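Local atomic coordinates of gdp-l-fucose synthetase (Naegleria fowleri, PDB entry 6AQZ), a protein that probably makes GDP-L-fucose from GDP-4-keto-6-deoxy-D-mannose by NADPH-dependent epimerisation and reduction, and binds NADP. Residues G51-L56 with M246-M251; G210-C215 with Q323-T328; K214-Q219 with W331-Y336; T278-F283 with G287-D292. All blocks are in the same frame, centred on the assembly; numbering follows the deposited sequence.

Contact 1: G51-L56 with M246-M251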
loop_
_atom_site.group_PDB
_atom_site.type_symbol
_atom_site.label_atom_id
_atom_site.label_comp_id
_atom_site.label_asym_id
_atom_site.label_seq_id
_atom_site.Cartn_x
_atom_site.Cartn_y
_atom_site.Cartn_z
ATOM N N GLY A 51 18.230 -6.453 -30.008
ATOM C CA GLY A 51 17.058 -7.066 -29.419
ATOM C C GLY A 51 15.774 -6.719 -30.165
ATOM O O GLY A 51 15.713 -5.802 -30.989
ATOM N N LYS A 52 14.743 -7.501 -29.895
ATOM C CA LYS A 52 13.406 -7.211 -30.376
ATOM C C LYS A 52 12.707 -6.383 -29.306
ATOM O O LYS A 52 12.483 -6.861 -28.189
ATOM C CB LYS A 52 12.638 -8.500 -30.667
ATOM C CG LYS A 52 11.208 -8.286 -31.145
ATOM C CD LYS A 52 10.493 -9.619 -31.345
ATOM C CE LYS A 52 9.088 -9.422 -31.905
ATOM N NZ LYS A 52 8.276 -10.675 -31.849
ATOM N N TRP A 53 12.372 -5.147 -29.646
ATOM C CA TRP A 53 11.745 -4.212 -28.729
ATOM C C TRP A 53 10.264 -4.094 -29.060
ATOM O O TRP A 53 9.906 -3.904 -30.231
ATOM C CB TRP A 53 12.428 -2.849 -28.809
ATOM C CG TRP A 53 13.776 -2.887 -28.211
ATOM C CD1 TRP A 53 14.913 -3.452 -28.743
ATOM C CD2 TRP A 53 14.134 -2.402 -26.917
ATOM N NE1 TRP A 53 15.968 -3.315 -27.858
ATOM C CE2 TRP A 53 15.515 -2.672 -26.733
ATOM C CE3 TRP A 53 13.426 -1.753 -25.898
ATOM C CZ2 TRP A 53 16.193 -2.320 -25.572
ATOM C CZ3 TRP A 53 14.109 -1.399 -24.732
ATOM C CH2 TRP A 53 15.473 -1.693 -24.579
ATOM N N VAL A 54 9.412 -4.265 -28.040
ATOM C CA VAL A 54 7.954 -4.189 -28.172
ATOM C C VAL A 54 7.438 -3.070 -27.279
ATOM O O VAL A 54 7.540 -3.154 -26.051
ATOM C CB VAL A 54 7.273 -5.514 -27.805
ATOM C CG1 VAL A 54 5.759 -5.397 -28.000
ATOM C CG2 VAL A 54 7.873 -6.661 -28.608
ATOM N N PHE A 55 6.858 -2.047 -27.885
ATOM C CA PHE A 55 6.359 -0.876 -27.161
ATOM C C PHE A 55 4.844 -0.997 -27.072
ATOM O O PHE A 55 4.131 -0.707 -28.030
ATOM C CB PHE A 55 6.827 0.402 -27.857
ATOM C CG PHE A 55 8.331 0.577 -27.775
ATOM C CD1 PHE A 55 9.161 0.002 -28.730
ATOM C CD2 PHE A 55 8.917 1.230 -26.688
ATOM C CE1 PHE A 55 10.549 0.111 -28.630
ATOM C CE2 PHE A 55 10.301 1.341 -26.581
ATOM C CZ PHE A 55 11.116 0.779 -27.556
ATOM N N LEU A 56 4.359 -1.407 -25.903
ATOM C CA LEU A 56 2.945 -1.670 -25.706
ATOM C C LEU A 56 2.186 -0.384 -25.422
ATOM O O LEU A 56 2.687 0.530 -24.768
ATOM C CB LEU A 56 2.731 -2.617 -24.519
ATOM C CG LEU A 56 3.319 -4.028 -24.496
ATOM C CD1 LEU A 56 3.020 -4.617 -23.158
ATOM C CD2 LEU A 56 2.722 -4.897 -25.579
ATOM N N MET A 246 19.452 7.464 -19.285
ATOM C CA MET A 246 19.676 7.081 -17.899
ATOM C C MET A 246 18.942 5.793 -17.569
ATOM O O MET A 246 19.478 4.924 -16.862
ATOM C CB MET A 246 19.211 8.201 -16.974
ATOM C CG MET A 246 19.875 9.507 -17.286
ATOM S SD MET A 246 19.098 10.916 -16.491
ATOM C CE MET A 246 19.845 10.861 -14.869
ATOM N N LEU A 247 17.720 5.648 -18.077
ATOM C CA LEU A 247 16.988 4.406 -17.847
ATOM C C LEU A 247 17.693 3.240 -18.524
ATOM O O LEU A 247 17.784 2.145 -17.955
ATOM C CB LEU A 247 15.541 4.535 -18.340
ATOM C CG LEU A 247 14.589 3.332 -18.373
ATOM C CD1 LEU A 247 14.362 2.721 -16.957
ATOM C CD2 LEU A 247 13.264 3.766 -18.931
ATOM N N LEU A 248 18.179 3.448 -19.757
ATOM C CA LEU A 248 18.860 2.363 -20.457
ATOM C C LEU A 248 20.179 1.993 -19.776
ATOM O O LEU A 248 20.501 0.807 -19.651
ATOM C CB LEU A 248 19.063 2.730 -21.921
ATOM C CG LEU A 248 17.711 2.693 -22.646
ATOM C CD1 LEU A 248 17.811 3.272 -24.058
ATOM C CD2 LEU A 248 17.090 1.299 -22.652
ATOM N N TRP A 249 20.945 2.986 -19.324
ATOM C CA TRP A 249 22.110 2.680 -18.503
ATOM C C TRP A 249 21.724 1.831 -17.288
ATOM O O TRP A 249 22.410 0.862 -16.951
ATOM C CB TRP A 249 22.795 3.979 -18.068
ATOM C CG TRP A 249 23.908 3.756 -17.131
ATOM C CD1 TRP A 249 25.229 3.612 -17.437
ATOM C CD2 TRP A 249 23.812 3.628 -15.704
ATOM N NE1 TRP A 249 25.964 3.400 -16.296
ATOM C CE2 TRP A 249 25.122 3.410 -15.214
ATOM C CE3 TRP A 249 22.747 3.676 -14.795
ATOM C CZ2 TRP A 249 25.399 3.249 -13.856
ATOM C CZ3 TRP A 249 23.021 3.503 -13.431
ATOM C CH2 TRP A 249 24.335 3.288 -12.983
ATOM N N THR A 250 20.615 2.174 -16.635
ATOM C CA THR A 250 20.156 1.424 -15.466
ATOM C C THR A 250 19.892 -0.039 -15.813
ATOM O O THR A 250 20.346 -0.940 -15.112
ATOM C CB THR A 250 18.906 2.108 -14.885
ATOM O OG1 THR A 250 19.244 3.425 -14.428
ATOM C CG2 THR A 250 18.300 1.323 -13.718
ATOM N N MET A 251 19.198 -0.297 -16.915
ATOM C CA MET A 251 18.961 -1.672 -17.349
ATOM C C MET A 251 20.270 -2.398 -17.630
ATOM O O MET A 251 20.364 -3.615 -17.461
ATOM C CB MET A 251 18.079 -1.678 -18.602
ATOM C CG MET A 251 17.822 -3.031 -19.240
ATOM S SD MET A 251 16.800 -2.868 -20.765
ATOM C CE MET A 251 17.931 -2.098 -21.887
#
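In the Rossmann-type domain, Trp53 on strand 52-55 reaches across to Leu248 and Met251 on helix 240-253, two residues one helical turn apart. The contact is small and wholly apolar, and almost all of it passes through one ring corner: Trp53 CH2 lies 3.7 Å from Met251 CE and 3.9 Å from Leu248 CD2. Met251 CE arrives at the edge of the indole, close to its plane, and is also 4.1 Å from Trp53 CZ2. The sulfur sits obliquely to the ring, Met251 SD being 5.4 Å from the centroid of the six-membered ring of Trp53, which makes this a Met-aromatic contact. A bend at the last torsion of Met251 (chi3 70°) turns CE out of the line of an otherwise extended chain.

Strand 52-55 pairs in parallel with strand 26-30 in the mixed sheet, and the Trp53 side chain also rests on Ile27 and Val29. Helix 35-46, the crossover between those two strands, supplies Ile43 against Leu248. Met251 in turn lies on Ile125 of strand 123-127. At the polar rim of the indole, Trp53 NE1 is hydrogen-bonded to the carbonyl of Lys50 just before the strand.

Contact 2: G210-C215 with Q323-T328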
loop_
_atom_site.group_PDB
_atom_site.type_symbol
_atom_site.label_atom_id
_atom_site.label_comp_id
_atom_site.label_asym_id
_atom_site.label_seq_id
_atom_site.Cartn_x
_atom_site.Cartn_y
_atom_site.Cartn_z
ATOM N N GLY A 210 2.124 22.137 -20.805
ATOM C CA GLY A 210 1.017 23.077 -20.844
ATOM C C GLY A 210 1.471 24.474 -21.212
ATOM O O GLY A 210 0.818 25.168 -22.002
ATOM N N LEU A 211 2.628 24.890 -20.696
ATOM C CA LEU A 211 3.138 26.199 -21.075
ATOM C C LEU A 211 3.438 26.247 -22.570
ATOM O O LEU A 211 3.212 27.273 -23.219
ATOM C CB LEU A 211 4.382 26.531 -20.268
ATOM C CG LEU A 211 4.055 26.937 -18.833
ATOM C CD1 LEU A 211 5.332 27.253 -18.081
ATOM C CD2 LEU A 211 3.082 28.099 -18.781
ATOM N N MET A 212 3.918 25.135 -23.139
ATOM C CA MET A 212 4.175 25.092 -24.578
ATOM C C MET A 212 2.896 25.250 -25.379
ATOM O O MET A 212 2.852 26.021 -26.343
ATOM C CB MET A 212 4.873 23.794 -24.970
ATOM C CG MET A 212 6.336 23.786 -24.636
ATOM S SD MET A 212 7.153 22.282 -25.173
ATOM C CE MET A 212 8.792 22.612 -24.535
ATOM N N HIS A 213 1.838 24.545 -24.984
ATOM C CA HIS A 213 0.579 24.647 -25.709
ATOM C C HIS A 213 -0.022 26.033 -25.536
ATOM O O HIS A 213 -0.608 26.588 -26.476
ATOM C CB HIS A 213 -0.396 23.578 -25.217
ATOM C CG HIS A 213 -1.555 23.351 -26.134
ATOM N ND1 HIS A 213 -2.608 22.523 -25.813
ATOM C CD2 HIS A 213 -1.832 23.854 -27.358
ATOM C CE1 HIS A 213 -3.477 22.516 -26.807
ATOM N NE2 HIS A 213 -3.030 23.317 -27.755
ATOM N N LYS A 214 0.124 26.601 -24.336
ATOM C CA LYS A 214 -0.349 27.951 -24.070
ATOM C C LYS A 214 0.370 28.969 -24.944
ATOM O O LYS A 214 -0.261 29.870 -25.515
ATOM C CB LYS A 214 -0.141 28.282 -22.589
ATOM C CG LYS A 214 -1.409 28.496 -21.800
ATOM C CD LYS A 214 -1.404 27.701 -20.523
ATOM C CE LYS A 214 -1.413 28.622 -19.311
ATOM N NZ LYS A 214 -2.259 29.823 -19.591
ATOM N N CYS A 215 1.690 28.827 -25.076
ATOM C CA CYS A 215 2.456 29.753 -25.895
ATOM C C CYS A 215 2.048 29.619 -27.360
ATOM O O CYS A 215 1.961 30.619 -28.089
ATOM C CB CYS A 215 3.954 29.512 -25.699
ATOM S SG CYS A 215 5.030 30.789 -26.435
ATOM N N GLN A 323 18.602 23.677 -25.572
ATOM C CA GLN A 323 18.538 22.816 -26.754
ATOM C C GLN A 323 17.412 21.790 -26.630
ATOM O O GLN A 323 16.731 21.486 -27.618
ATOM C CB GLN A 323 19.895 22.148 -26.997
ATOM C CG GLN A 323 19.941 21.114 -28.136
ATOM C CD GLN A 323 21.255 20.307 -28.168
ATOM O OE1 GLN A 323 22.305 20.770 -27.703
ATOM N NE2 GLN A 323 21.191 19.094 -28.714
ATOM N N ALA A 324 17.184 21.257 -25.422
ATOM C CA ALA A 324 16.101 20.292 -25.252
ATOM C C ALA A 324 14.739 20.954 -25.452
ATOM O O ALA A 324 13.837 20.361 -26.059
ATOM C CB ALA A 324 16.181 19.619 -23.876
ATOM N N ILE A 325 14.569 22.184 -24.962
ATOM C CA ILE A 325 13.304 22.881 -25.180
ATOM C C ILE A 325 13.063 23.132 -26.667
ATOM O O ILE A 325 11.969 22.872 -27.178
ATOM C CB ILE A 325 13.269 24.200 -24.395
ATOM C CG1 ILE A 325 13.153 23.911 -22.884
ATOM C CG2 ILE A 325 12.148 25.070 -24.954
ATOM C CD1 ILE A 325 11.860 23.227 -22.515
ATOM N N LYS A 326 14.087 23.610 -27.388
ATOM C CA LYS A 326 13.929 23.893 -28.816
ATOM C C LYS A 326 13.576 22.623 -29.587
ATOM O O LYS A 326 12.750 22.656 -30.512
ATOM C CB LYS A 326 15.198 24.542 -29.384
ATOM N N GLU A 327 14.194 21.491 -29.217
ATOM C CA GLU A 327 13.872 20.222 -29.866
ATOM C C GLU A 327 12.422 19.827 -29.600
ATOM O O GLU A 327 11.727 19.331 -30.493
ATOM C CB GLU A 327 14.828 19.116 -29.395
ATOM C CG GLU A 327 16.225 19.192 -30.020
ATOM C CD GLU A 327 17.201 18.093 -29.575
ATOM O OE1 GLU A 327 16.817 17.143 -28.833
ATOM O OE2 GLU A 327 18.384 18.196 -29.983
ATOM N N THR A 328 11.938 20.061 -28.386
ATOM C CA THR A 328 10.550 19.722 -28.095
ATOM C C THR A 328 9.583 20.647 -28.840
ATOM O O THR A 328 8.606 20.177 -29.441
ATOM C CB THR A 328 10.318 19.774 -26.582
ATOM O OG1 THR A 328 11.262 18.907 -25.930
ATOM C CG2 THR A 328 8.896 19.325 -26.243
#
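On the 210-215 side Met212 alone makes this helix-to-helix contact, pushing a straight side chain from helix 207-221 between Ile325 and Thr328 of helix 321-335. Its last two torsions are both trans (chi2 and chi3 each -177°), which gives the thioether its full reach and delivers SD and CE to the neighbouring helix. Met212 SD touches Thr328 CG2 at 3.6 Å, the two side chains crossing at about a right angle. The terminal methyl then beds between two residues a turn apart: Met212 CE is 3.7 Å from Ile325 CD1 and 3.7 Å from Thr328 CG2. Ile325 joins in through its far end, since CD1 swings nearer to Met212 than its CB direction alone would bring it.

No hydrogen bond crosses between the segments. Within 323-328, Thr328 turns its hydroxyl back to the chain, OG1 donating to Ala324 O at 3.0 Å, and so leaves its CG2 methyl toward the methionine. That carbonyl also takes the backbone N-H of Thr328. On another side of the helix, Gln323 NE2 makes a nearly straight bond (174°) to Glu327 OE2, while Glu327 OE1 reaches outside the segment to the hydroxyl of Tyr239.

Met212 also packs on Ile279 of helix 272-283, and Ile325 and Thr328 rest on Phe194 of strand 184-194. A helix-helix contact made by one wedged methionine is consistent with the smaller, probably substrate-binding part of the extended short-chain dehydrogenase fold, where it borders strand 184-194.

Contact 3: K214-Q219 with W331-Y336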
loop_
_atom_site.group_PDB
_atom_site.type_symbol
_atom_site.label_atom_id
_atom_site.label_comp_id
_atom_site.label_asym_id
_atom_site.label_seq_id
_atom_site.Cartn_x
_atom_site.Cartn_y
_atom_site.Cartn_z
ATOM N N LYS A 214 0.124 26.601 -24.336
ATOM C CA LYS A 214 -0.349 27.951 -24.070
ATOM C C LYS A 214 0.370 28.969 -24.944
ATOM O O LYS A 214 -0.261 29.870 -25.515
ATOM C CB LYS A 214 -0.141 28.282 -22.589
ATOM C CG LYS A 214 -1.409 28.496 -21.800
ATOM C CD LYS A 214 -1.404 27.701 -20.523
ATOM C CE LYS A 214 -1.413 28.622 -19.311
ATOM N NZ LYS A 214 -2.259 29.823 -19.591
ATOM N N CYS A 215 1.690 28.827 -25.076
ATOM C CA CYS A 215 2.456 29.753 -25.895
ATOM C C CYS A 215 2.048 29.619 -27.360
ATOM O O CYS A 215 1.961 30.619 -28.089
ATOM C CB CYS A 215 3.954 29.512 -25.699
ATOM S SG CYS A 215 5.030 30.789 -26.435
ATOM N N TYR A 216 1.829 28.380 -27.809
ATOM C CA TYR A 216 1.350 28.131 -29.161
ATOM C C TYR A 216 0.015 28.826 -29.422
ATOM O O TYR A 216 -0.166 29.447 -30.473
ATOM C CB TYR A 216 1.232 26.624 -29.386
ATOM C CG TYR A 216 0.714 26.226 -30.762
ATOM C CD1 TYR A 216 -0.658 26.120 -30.996
ATOM C CD2 TYR A 216 1.585 25.922 -31.810
ATOM C CE1 TYR A 216 -1.145 25.742 -32.241
ATOM C CE2 TYR A 216 1.104 25.545 -33.052
ATOM C CZ TYR A 216 -0.261 25.458 -33.265
ATOM O OH TYR A 216 -0.744 25.085 -34.505
ATOM N N LYS A 217 -0.927 28.746 -28.471
ATOM C CA LYS A 217 -2.218 29.407 -28.650
ATOM C C LYS A 217 -2.061 30.924 -28.722
ATOM O O LYS A 217 -2.711 31.589 -29.541
ATOM C CB LYS A 217 -3.179 29.015 -27.522
ATOM C CG LYS A 217 -3.700 27.558 -27.545
ATOM C CD LYS A 217 -4.497 27.215 -26.249
ATOM C CE LYS A 217 -4.876 25.726 -26.158
ATOM N NZ LYS A 217 -5.877 25.423 -25.080
ATOM N N ALA A 218 -1.174 31.475 -27.896
ATOM C CA ALA A 218 -0.943 32.910 -27.867
ATOM C C ALA A 218 -0.360 33.413 -29.181
ATOM O O ALA A 218 -0.711 34.504 -29.648
ATOM C CB ALA A 218 -0.015 33.255 -26.707
ATOM N N GLN A 219 0.518 32.623 -29.800
ATOM C CA GLN A 219 1.120 33.037 -31.062
ATOM C C GLN A 219 0.101 32.987 -32.202
ATOM O O GLN A 219 0.025 33.906 -33.026
ATOM C CB GLN A 219 2.324 32.134 -31.362
ATOM C CG GLN A 219 3.090 32.541 -32.620
ATOM C CD GLN A 219 4.432 31.826 -32.742
ATOM O OE1 GLN A 219 4.508 30.586 -32.767
ATOM N NE2 GLN A 219 5.503 32.612 -32.829
ATOM N N TRP A 331 9.433 19.714 -32.424
ATOM C CA TRP A 331 8.581 18.534 -32.553
ATOM C C TRP A 331 7.114 18.923 -32.473
ATOM O O TRP A 331 6.279 18.405 -33.224
ATOM C CB TRP A 331 8.909 17.494 -31.463
ATOM C CG TRP A 331 8.012 16.291 -31.586
ATOM C CD1 TRP A 331 8.260 15.151 -32.287
ATOM C CD2 TRP A 331 6.698 16.141 -31.028
ATOM N NE1 TRP A 331 7.182 14.304 -32.208
ATOM C CE2 TRP A 331 6.211 14.889 -31.440
ATOM C CE3 TRP A 331 5.892 16.944 -30.226
ATOM C CZ2 TRP A 331 4.955 14.419 -31.066
ATOM C CZ3 TRP A 331 4.639 16.488 -29.881
ATOM C CH2 TRP A 331 4.187 15.237 -30.285
ATOM N N PHE A 332 6.785 19.820 -31.552
ATOM C CA PHE A 332 5.401 20.205 -31.335
ATOM C C PHE A 332 4.833 20.934 -32.547
ATOM O O PHE A 332 3.709 20.647 -32.980
ATOM C CB PHE A 332 5.327 21.066 -30.072
ATOM C CG PHE A 332 3.942 21.351 -29.605
ATOM C CD1 PHE A 332 3.044 20.322 -29.390
ATOM C CD2 PHE A 332 3.545 22.647 -29.332
ATOM C CE1 PHE A 332 1.752 20.589 -28.933
ATOM C CE2 PHE A 332 2.265 22.916 -28.868
ATOM C CZ PHE A 332 1.372 21.886 -28.665
ATOM N N LEU A 333 5.615 21.837 -33.138
ATOM C CA LEU A 333 5.134 22.560 -34.311
ATOM C C LEU A 333 4.926 21.612 -35.482
ATOM O O LEU A 333 3.904 21.683 -36.168
ATOM C CB LEU A 333 6.113 23.676 -34.680
ATOM C CG LEU A 333 6.167 24.797 -33.642
ATOM C CD1 LEU A 333 7.361 25.715 -33.882
ATOM C CD2 LEU A 333 4.873 25.581 -33.667
ATOM N N GLU A 334 5.867 20.691 -35.702
ATOM C CA GLU A 334 5.749 19.792 -36.844
ATOM C C GLU A 334 4.664 18.738 -36.659
ATOM O O GLU A 334 4.186 18.200 -37.657
ATOM C CB GLU A 334 7.085 19.110 -37.135
ATOM N N ASN A 335 4.242 18.443 -35.423
ATOM C CA ASN A 335 3.324 17.329 -35.194
ATOM C C ASN A 335 2.046 17.731 -34.468
ATOM O O ASN A 335 1.293 16.854 -34.040
ATOM C CB ASN A 335 4.022 16.223 -34.400
ATOM C CG ASN A 335 5.115 15.549 -35.187
ATOM O OD1 ASN A 335 4.835 14.732 -36.063
ATOM N ND2 ASN A 335 6.369 15.889 -34.891
ATOM N N TYR A 336 1.725 19.024 -34.424
ATOM C CA TYR A 336 0.633 19.511 -33.587
ATOM C C TYR A 336 -0.652 18.727 -33.788
ATOM O O TYR A 336 -1.375 18.464 -32.824
ATOM C CB TYR A 336 0.381 20.994 -33.870
ATOM C CG TYR A 336 -0.714 21.622 -33.009
ATOM C CD1 TYR A 336 -0.478 21.940 -31.673
ATOM C CD2 TYR A 336 -1.980 21.918 -33.539
ATOM C CE1 TYR A 336 -1.463 22.526 -30.878
ATOM C CE2 TYR A 336 -2.981 22.502 -32.742
ATOM C CZ TYR A 336 -2.711 22.806 -31.417
ATOM O OH TYR A 336 -3.673 23.382 -30.608
#
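Tyr216 is the bump of this contact: its ring, projecting from helix 207-221, is laid against a shallow hollow of segment 331-336, with Tyr336 and Phe332 on one face and Leu333 at the edge. Setting CG anti to the backbone N (chi1 179°) sends the phenol across the gap. Tyr336 lies flat over that face in an offset stack, with centroids 4.1 Å apart and planes only 20° from parallel. Closest approach comes where Tyr216 CE1 meets Tyr336 CZ at 3.4 Å, toward the rim of both rings.

Leu333 borders the hollow at the ring's edge: Leu333 CD2 lies near the ring plane, 3.8 Å from Tyr216 CD2. Phe332 turns its edge toward the face of Tyr216, on the same side as Tyr336, in an offset edge-to-face pair with planes at 69°. Nearer the backbone, Phe332 CE2 packs on Tyr216 CB at 3.9 Å.

The two aromatic sides of the hollow are themselves braced. Tyr336 OH is hydrogen-bonded to His213 NE2, its ring makes a cation-pi contact with Lys341, and Phe332 stacks on Phe200. Three rings meeting partly stacked and partly edge to face make an aromatic cluster, here joining helix 207-221 to the C-terminal end of the chain.

Contact 4: T278-F283 with G287-D292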
loop_
_atom_site.group_PDB
_atom_site.type_symbol
_atom_site.label_atom_id
_atom_site.label_comp_id
_atom_site.label_asym_id
_atom_site.label_seq_id
_atom_site.Cartn_x
_atom_site.Cartn_y
_atom_site.Cartn_z
ATOM N N THR A 278 12.311 30.546 -21.908
ATOM C CA THR A 278 12.931 29.651 -22.877
ATOM C C THR A 278 11.908 29.155 -23.876
ATOM O O THR A 278 12.196 29.039 -25.073
ATOM C CB THR A 278 13.558 28.461 -22.152
ATOM O OG1 THR A 278 14.311 28.936 -21.042
ATOM C CG2 THR A 278 14.461 27.662 -23.084
ATOM N N ILE A 279 10.704 28.847 -23.392
ATOM C CA ILE A 279 9.616 28.448 -24.269
ATOM C C ILE A 279 9.232 29.605 -25.166
ATOM O O ILE A 279 9.032 29.434 -26.374
ATOM C CB ILE A 279 8.422 27.963 -23.433
ATOM C CG1 ILE A 279 8.768 26.635 -22.740
ATOM C CG2 ILE A 279 7.162 27.884 -24.295
ATOM C CD1 ILE A 279 7.687 26.144 -21.789
ATOM N N LYS A 280 9.149 30.805 -24.589
ATOM C CA LYS A 280 8.825 31.985 -25.371
ATOM C C LYS A 280 9.817 32.150 -26.518
ATOM O O LYS A 280 9.419 32.241 -27.684
ATOM C CB LYS A 280 8.808 33.221 -24.467
ATOM C CG LYS A 280 8.601 34.511 -25.241
ATOM C CD LYS A 280 8.668 35.759 -24.372
ATOM C CE LYS A 280 8.837 36.980 -25.271
ATOM N NZ LYS A 280 8.352 38.221 -24.630
ATOM N N ASP A 281 11.121 32.104 -26.210
ATOM C CA ASP A 281 12.138 32.346 -27.225
ATOM C C ASP A 281 12.350 31.174 -28.170
ATOM O O ASP A 281 13.025 31.353 -29.191
ATOM C CB ASP A 281 13.481 32.669 -26.566
ATOM C CG ASP A 281 13.445 33.933 -25.756
ATOM O OD1 ASP A 281 12.717 34.871 -26.151
ATOM O OD2 ASP A 281 14.148 33.986 -24.725
ATOM N N ALA A 282 11.696 30.032 -27.945
ATOM C CA ALA A 282 11.854 28.900 -28.850
ATOM C C ALA A 282 10.729 28.851 -29.868
ATOM O O ALA A 282 10.928 28.360 -30.983
ATOM C CB ALA A 282 11.885 27.575 -28.078
ATOM N N PHE A 283 9.573 29.400 -29.513
ATOM C CA PHE A 283 8.506 29.638 -30.462
ATOM C C PHE A 283 8.729 30.908 -31.265
ATOM O O PHE A 283 8.037 31.104 -32.271
ATOM C CB PHE A 283 7.177 29.744 -29.719
ATOM C CG PHE A 283 6.498 28.432 -29.492
ATOM C CD1 PHE A 283 5.829 27.797 -30.524
ATOM C CD2 PHE A 283 6.517 27.833 -28.235
ATOM C CE1 PHE A 283 5.185 26.592 -30.306
ATOM C CE2 PHE A 283 5.885 26.629 -28.015
ATOM C CZ PHE A 283 5.219 26.005 -29.051
ATOM N N GLY A 287 4.951 38.522 -28.450
ATOM C CA GLY A 287 4.020 39.219 -27.590
ATOM C C GLY A 287 4.468 39.223 -26.135
ATOM O O GLY A 287 5.533 38.726 -25.767
ATOM N N ASN A 288 3.623 39.801 -25.291
ATOM C CA ASN A 288 3.950 39.887 -23.874
ATOM C C ASN A 288 3.849 38.528 -23.198
ATOM O O ASN A 288 3.014 37.695 -23.550
ATOM C CB ASN A 288 3.020 40.861 -23.171
ATOM C CG ASN A 288 2.968 42.180 -23.859
ATOM O OD1 ASN A 288 3.990 42.684 -24.332
ATOM N ND2 ASN A 288 1.773 42.758 -23.938
ATOM N N MET A 289 4.711 38.315 -22.208
ATOM C CA MET A 289 4.613 37.185 -21.282
ATOM C C MET A 289 4.187 37.753 -19.934
ATOM O O MET A 289 4.856 38.642 -19.396
ATOM C CB MET A 289 5.944 36.441 -21.183
ATOM C CG MET A 289 5.923 35.188 -20.319
ATOM S SD MET A 289 7.471 34.226 -20.323
ATOM C CE MET A 289 8.569 35.268 -19.364
ATOM N N VAL A 290 3.054 37.289 -19.416
ATOM C CA VAL A 290 2.457 37.864 -18.218
ATOM C C VAL A 290 2.361 36.788 -17.145
ATOM O O VAL A 290 2.040 35.629 -17.434
ATOM C CB VAL A 290 1.066 38.479 -18.493
ATOM N N PHE A 291 2.644 37.177 -15.910
ATOM C CA PHE A 291 2.455 36.314 -14.756
ATOM C C PHE A 291 1.152 36.701 -14.079
ATOM O O PHE A 291 0.993 37.843 -13.639
ATOM C CB PHE A 291 3.632 36.425 -13.785
ATOM C CG PHE A 291 4.940 36.049 -14.394
ATOM C CD1 PHE A 291 5.280 34.717 -14.567
ATOM C CD2 PHE A 291 5.820 37.023 -14.823
ATOM C CE1 PHE A 291 6.480 34.363 -15.140
ATOM C CE2 PHE A 291 7.027 36.677 -15.403
ATOM C CZ PHE A 291 7.357 35.346 -15.561
ATOM N N ASP A 292 0.220 35.757 -14.021
ATOM C CA ASP A 292 -1.049 35.938 -13.325
ATOM C C ASP A 292 -0.812 35.615 -11.853
ATOM O O ASP A 292 -0.959 34.474 -11.407
ATOM C CB ASP A 292 -2.124 35.058 -13.950
ATOM C CG ASP A 292 -3.407 35.048 -13.156
ATOM O OD1 ASP A 292 -3.658 36.011 -12.400
ATOM O OD2 ASP A 292 -4.164 34.060 -13.283
#
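Lys280 NZ donates to Gly287 O at 3.1 Å, the hydrogen bond that ties segment 278-283 of helix 272-283 to the approach of strand 289-292. The two elements make a helix-turn-strand unit, in which the chain leaves the helix and comes back beside it as a strand. That strand pairs in parallel with strand 225-228, itself preceded by helix 207-221, so that two such units lie side by side.

The bond is made possible by an outstretched lysine. CG stands anti to the backbone N (chi1 175°), and the rest of the chain stays extended, carrying the ammonium group from the helix to a carbonyl in the loop. The amine meets that oxygen nearly head-on, with a C=O...N angle of 165°. Gly287 takes part through its backbone alone.

Along the way the lysine lends its aliphatic part to the strand: Lys280 CD passes 4.2 Å from Met289 CB, a loose contact at the surface. Met289 points at the helix and continues past Lys280 to pack on Ala276 and Gln277, a turn further back, while also touching Phe225 of the partner strand.

The other side of the helix is turned inward, with Ile279 on Leu211, Met212 and Cys215, and Phe283 on helix 321-335. Between these two inward-facing residues, Ile279 CG2 lies at the edge of the Phe283 ring, in its plane.

Strand segment 51-56 opens contact 1, and before it closes at 246-251 the chain has already started contacts 2 and 3 on helix 207-221, so contact 1 crosses both. Contact 4 then opens and closes locally, within the long loops that contacts 2 and 3 complete at 323-328 and 331-336. These last two start from the same stretch, sharing Lys214 and Cys215, and step along the same pair of helices in the same direction. Phe283 links contact 4 to both, packing on Cys215 and Phe332, and its carbonyl O probably takes a hydrogen bond from Gln219 NE2. Contact 1, its centre about 26 Å from that of contact 2, stands apart, joining the Rossmann sheet to helix 240-253.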